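Local coordinates for glyceraldehyde-3-phosphate dehydrogenase (Sulfolobus solfataricus, PDB 1B7G), which oxidises D-glyceraldehyde 3-phosphate with inorganic phosphate to 1,3-bisphosphoglycerate in glycolysis, reducing NADP in preference to NAD, at residues A[115-118]-A[123-126]; A[132-137]-A[309-314]. The protein carries 1 engineered substitution. All blocks are in the same frame, centred on the assembly; numbering follows the deposited sequence.

Contact 1: residues A[115-118]-A[123-126]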
loop_
_atom_site.group_PDB
_atom_site.type_symbol
_atom_site.label_atom_id
_atom_site.label_comp_id
_atom_site.label_asym_id
_atom_site.label_seq_id
_atom_site.Cartn_x
_atom_site.Cartn_y
_atom_site.Cartn_z
ATOM N N ALA A 115 26.012 12.077 -17.363
ATOM C CA ALA A 115 26.163 13.178 -16.450
ATOM C C ALA A 115 27.617 13.630 -16.287
ATOM O O ALA A 115 28.527 12.984 -16.760
ATOM C CB ALA A 115 25.712 12.707 -15.047
ATOM N N ASP A 116 27.800 14.679 -15.494
ATOM C CA ASP A 116 29.105 15.187 -15.150
ATOM C C ASP A 116 29.547 14.565 -13.815
ATOM O O ASP A 116 30.686 14.722 -13.466
ATOM C CB ASP A 116 29.187 16.703 -15.002
ATOM C CG ASP A 116 28.555 17.453 -16.152
ATOM O OD1 ASP A 116 28.815 17.081 -17.309
ATOM O OD2 ASP A 116 27.733 18.361 -15.881
ATOM N N ILE A 117 28.620 13.923 -13.110
ATOM C CA ILE A 117 29.021 13.266 -11.870
ATOM C C ILE A 117 27.889 12.336 -11.410
ATOM O O ILE A 117 26.758 12.551 -11.833
ATOM C CB ILE A 117 29.333 14.317 -10.808
ATOM C CG1 ILE A 117 30.139 13.731 -9.656
ATOM C CG2 ILE A 117 28.026 14.977 -10.323
ATOM C CD1 ILE A 117 30.562 14.706 -8.576
ATOM N N SER A 118 28.213 11.330 -10.617
ATOM C CA SER A 118 27.122 10.509 -10.021
ATOM C C SER A 118 27.027 11.001 -8.586
ATOM O O SER A 118 28.007 11.556 -8.073
ATOM C CB SER A 118 27.425 8.996 -10.071
ATOM O OG SER A 118 27.385 8.605 -11.422
ATOM N N CYS A 123 27.089 11.212 0.685
ATOM C CA CYS A 123 28.484 11.022 0.395
ATOM C C CYS A 123 29.190 12.164 -0.348
ATOM O O CYS A 123 30.326 12.415 0.039
ATOM C CB CYS A 123 28.789 9.753 -0.461
ATOM S SG CYS A 123 28.115 8.237 0.265
ATOM N N ASN A 124 28.645 12.727 -1.413
ATOM C CA ASN A 124 29.422 13.678 -2.199
ATOM C C ASN A 124 28.626 14.846 -2.744
ATOM O O ASN A 124 28.845 15.310 -3.877
ATOM C CB ASN A 124 30.116 12.900 -3.353
ATOM C CG ASN A 124 29.105 12.438 -4.382
ATOM O OD1 ASN A 124 27.921 12.289 -4.039
ATOM N ND2 ASN A 124 29.527 12.295 -5.631
ATOM N N TYR A 125 27.721 15.378 -1.941
ATOM C CA TYR A 125 26.968 16.577 -2.362
ATOM C C TYR A 125 27.944 17.721 -2.698
ATOM O O TYR A 125 27.858 18.299 -3.777
ATOM C CB TYR A 125 26.054 16.986 -1.223
ATOM C CG TYR A 125 25.226 18.237 -1.413
ATOM C CD1 TYR A 125 25.765 19.532 -1.241
ATOM C CD2 TYR A 125 23.899 18.130 -1.731
ATOM C CE1 TYR A 125 24.944 20.639 -1.412
ATOM C CE2 TYR A 125 23.073 19.220 -1.875
ATOM C CZ TYR A 125 23.613 20.499 -1.706
ATOM O OH TYR A 125 22.766 21.571 -1.858
ATOM N N ASN A 126 28.931 17.918 -1.820
ATOM C CA ASN A 126 29.919 18.980 -2.052
ATOM C C ASN A 126 30.615 18.816 -3.378
ATOM O O ASN A 126 30.832 19.814 -4.083
ATOM C CB ASN A 126 30.914 19.124 -0.913
ATOM C CG ASN A 126 30.312 19.581 0.373
ATOM O OD1 ASN A 126 29.249 20.211 0.360
ATOM N ND2 ASN A 126 30.885 19.223 1.532
#
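The carboxamide of Asn124 reaches across to the backbone carbonyl of Ser118 and lies against the end of the Ile117 side chain. Its ND2 gives a hydrogen to the carbonyl of Ser118, with Asn124 ND2 3.0 Å from Ser118 O. The bond is nearly straight, 165° at the hydrogen. The C=O...N angle is 149°, with the donor in the carbonyl plane, and the acceptor lies almost exactly in the plane of the amide, so the two flat groups engage within their planes and neither from above. CG of Asn124 sits between the backbone N and the carbonyl carbon (chi1 70°), and this setting sends the amide out from the helix toward the strand. Its other end is also used: OD1 accepts the backbone N-H of Ser120, in the turn just ahead of the helix, and with both ends bonded the carboxamide is fixed against flipping. Helix 121-128 follows directly on the short edge strand 118-119 and leads into strand 133-136, the next strand in the parallel sheet. The bond therefore closes the first corner of a beta-alpha-beta crossover in the Rossmann-type domain. Ile117, fully extended, comes from the opposite direction, and its CD1 rests 3.9 Å from Asn124 ND2, an apolar neighbour beside the donor. An alanine in place of Asn124 would probably leave the buried Ser118 carbonyl without this donor, the Ser120 N-H without its side-chain acceptor, and the Ile117 methyl beside a gap. Ser118 turns its own hydroxyl to Arg135 NH2 on the neighbouring strand. Next to Asn124, Cys123 forms a disulfide with Cys149, tying this helix to helix 139-152, at whose start sits Cys139, the probable nucleophile.

Contact 2: residues A[132-137]-A[309-314]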
loop_
_atom_site.group_PDB
_atom_site.type_symbol
_atom_site.label_atom_id
_atom_site.label_comp_id
_atom_site.label_asym_id
_atom_site.label_seq_id
_atom_site.Cartn_x
_atom_site.Cartn_y
_atom_site.Cartn_z
ATOM N N LYS A 132 26.080 20.633 -13.875
ATOM C CA LYS A 132 24.834 20.844 -14.603
ATOM C C LYS A 132 24.067 19.558 -14.814
ATOM O O LYS A 132 22.867 19.593 -15.098
ATOM C CB LYS A 132 25.159 21.521 -15.962
ATOM C CG LYS A 132 25.736 22.930 -15.698
ATOM C CD LYS A 132 26.327 23.501 -16.981
ATOM C CE LYS A 132 27.065 24.805 -16.694
ATOM N NZ LYS A 132 28.331 24.571 -15.931
ATOM N N TYR A 133 24.785 18.433 -14.879
ATOM C CA TYR A 133 24.213 17.112 -15.154
ATOM C C TYR A 133 24.693 16.134 -14.099
ATOM O O TYR A 133 25.911 16.066 -13.855
ATOM C CB TYR A 133 24.519 16.630 -16.578
ATOM C CG TYR A 133 23.918 17.613 -17.579
ATOM C CD1 TYR A 133 22.542 17.709 -17.750
ATOM C CD2 TYR A 133 24.751 18.494 -18.264
ATOM C CE1 TYR A 133 21.992 18.620 -18.653
ATOM C CE2 TYR A 133 24.205 19.424 -19.135
ATOM C CZ TYR A 133 22.847 19.493 -19.309
ATOM O OH TYR A 133 22.324 20.436 -20.183
ATOM N N ILE A 134 23.783 15.611 -13.304
ATOM C CA ILE A 134 24.110 14.769 -12.138
ATOM C C ILE A 134 23.389 13.430 -12.285
ATOM O O ILE A 134 22.212 13.411 -12.643
ATOM C CB ILE A 134 23.656 15.465 -10.842
ATOM C CG1 ILE A 134 24.509 16.720 -10.555
ATOM C CG2 ILE A 134 23.704 14.529 -9.636
ATOM C CD1 ILE A 134 24.197 17.390 -9.221
ATOM N N ARG A 135 24.096 12.309 -12.054
ATOM C CA ARG A 135 23.397 11.019 -12.149
ATOM C C ARG A 135 23.141 10.515 -10.741
ATOM O O ARG A 135 24.095 10.345 -9.983
ATOM C CB ARG A 135 24.196 9.941 -12.908
ATOM C CG ARG A 135 23.346 8.644 -13.026
ATOM C CD ARG A 135 24.217 7.537 -13.673
ATOM N NE ARG A 135 25.336 7.215 -12.788
ATOM C CZ ARG A 135 26.008 6.068 -12.818
ATOM N NH1 ARG A 135 25.634 5.109 -13.654
ATOM N NH2 ARG A 135 26.985 5.860 -11.954
ATOM N N VAL A 136 21.887 10.486 -10.307
ATOM C CA VAL A 136 21.605 9.909 -8.992
ATOM C C VAL A 136 21.759 8.379 -9.175
ATOM O O VAL A 136 21.087 7.822 -10.024
ATOM C CB VAL A 136 20.197 10.229 -8.496
ATOM C CG1 VAL A 136 19.846 9.357 -7.281
ATOM C CG2 VAL A 136 20.041 11.732 -8.117
ATOM N N VAL A 137 22.589 7.719 -8.386
ATOM C CA VAL A 137 22.815 6.278 -8.558
ATOM C C VAL A 137 21.519 5.480 -8.359
ATOM O O VAL A 137 20.511 5.990 -7.864
ATOM C CB VAL A 137 23.879 5.721 -7.610
ATOM C CG1 VAL A 137 25.277 5.888 -8.233
ATOM C CG2 VAL A 137 23.832 6.379 -6.247
ATOM N N ILE A 309 15.864 15.275 -4.749
ATOM C CA ILE A 309 15.644 16.634 -4.232
ATOM C C ILE A 309 16.960 17.308 -3.874
ATOM O O ILE A 309 17.261 18.451 -4.301
ATOM C CB ILE A 309 14.666 16.638 -3.056
ATOM C CG1 ILE A 309 13.300 16.080 -3.432
ATOM C CG2 ILE A 309 14.513 18.096 -2.539
ATOM C CD1 ILE A 309 12.676 16.674 -4.688
ATOM N N ASP A 310 17.866 16.611 -3.181
ATOM C CA ASP A 310 19.178 17.195 -2.870
ATOM C C ASP A 310 20.002 17.471 -4.095
ATOM O O ASP A 310 20.752 18.479 -4.156
ATOM C CB ASP A 310 19.929 16.293 -1.890
ATOM C CG ASP A 310 19.248 16.208 -0.550
ATOM O OD1 ASP A 310 18.713 17.260 -0.110
ATOM O OD2 ASP A 310 19.239 15.128 0.083
ATOM N N ALA A 311 19.921 16.593 -5.104
ATOM C CA ALA A 311 20.661 16.742 -6.320
ATOM C C ALA A 311 20.260 18.075 -6.994
ATOM O O ALA A 311 21.122 18.714 -7.605
ATOM C CB ALA A 311 20.513 15.590 -7.299
ATOM N N ILE A 312 18.973 18.395 -6.971
ATOM C CA ILE A 312 18.531 19.678 -7.537
ATOM C C ILE A 312 19.277 20.802 -6.821
ATOM O O ILE A 312 19.881 21.658 -7.439
ATOM C CB ILE A 312 17.016 19.877 -7.375
ATOM C CG1 ILE A 312 16.259 18.970 -8.358
ATOM C CG2 ILE A 312 16.636 21.334 -7.602
ATOM C CD1 ILE A 312 14.814 18.673 -7.993
ATOM N N ARG A 313 19.313 20.755 -5.502
ATOM C CA ARG A 313 19.983 21.793 -4.731
ATOM C C ARG A 313 21.464 21.859 -5.006
ATOM O O ARG A 313 21.989 22.980 -5.154
ATOM C CB ARG A 313 19.668 21.640 -3.237
ATOM C CG ARG A 313 18.187 21.785 -2.967
ATOM C CD ARG A 313 17.902 22.581 -1.692
ATOM N NE ARG A 313 16.454 22.635 -1.447
ATOM C CZ ARG A 313 15.750 21.678 -0.852
ATOM N NH1 ARG A 313 16.327 20.549 -0.396
ATOM N NH2 ARG A 313 14.443 21.889 -0.728
ATOM N N ALA A 314 22.162 20.708 -5.148
ATOM C CA ALA A 314 23.565 20.721 -5.475
ATOM C C ALA A 314 23.848 21.347 -6.842
ATOM O O ALA A 314 24.647 22.266 -7.007
ATOM C CB ALA A 314 24.154 19.309 -5.475
#
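Ile134 and Ala311 share most of this buried contact, with Val136 completing it from the same strand. The methyl of Ala311 is set over the strand where two branches meet it: its CB is 4.1 Å from Ile134 CG2 and 4.0 Å from Val136 CG2. These residues are two apart on strand 133-136 and both point their side chains at the helix, while Arg135 between them points away. In Ile134, CG2 stands anti to the backbone N, and CG1 takes the place beside that N (chi1 -69°). The chain then runs on extended and carries CD1 past the Ala311 methyl to the helix backbone, where Ile134 CD1 lies 3.7 Å from Ala311 O. One turn further along, Ile134 CD1 is also 4.2 Å from Ala314 CB. The side chains meet as methyl against methyl; the one polar atom touched is that carbonyl oxygen. The helix meets the strand through alanines, consistent with the 9.3 Å between the two axes, and it runs nearly antiparallel to the strand at 159°, with the CA atoms of Ile134 and Ala311 7.0 Å apart. Helix 304-315 comes late in the chain, beyond the mixed sheet of the catalytic domain, and here it lies back against the parallel sheet of the Rossmann-type domain, much as a helix from late in the chain probably does in relatives of this family. Phe119 and Ile105, from the strands on either side of 133-136, also touch Ala311 and widen the apolar seat. The polar residues of the helix bond elsewhere: Asp310 makes a salt bridge to Arg245, and Arg313 makes one to Asp25. Just beyond the strand lies Ser138 of the phosphate site, its side chain about 8 Å from that of Val136.

In the fold
Contact 1 closes before contact 2 opens along the chain, and their centres lie 7 Å apart on the same side of the chain's centre. Strands 118-119 and 133-136 are parallel neighbours in the sheet, linked in sequence by helix 121-128, and Ile117 O, just ahead of strand 118-119, lies 2.7 Å from Arg135 N, probably a hydrogen bond. Tyr125 of that helix packs on helix 304-315, its CE2 being 3.3 Å from Asp310 O. Contact 1 is thus local to one edge of the Rossmann-type sheet, whereas contact 2 brings back a helix some 170 residues later, joining it to the strand that leads to Cys139, the probable nucleophile.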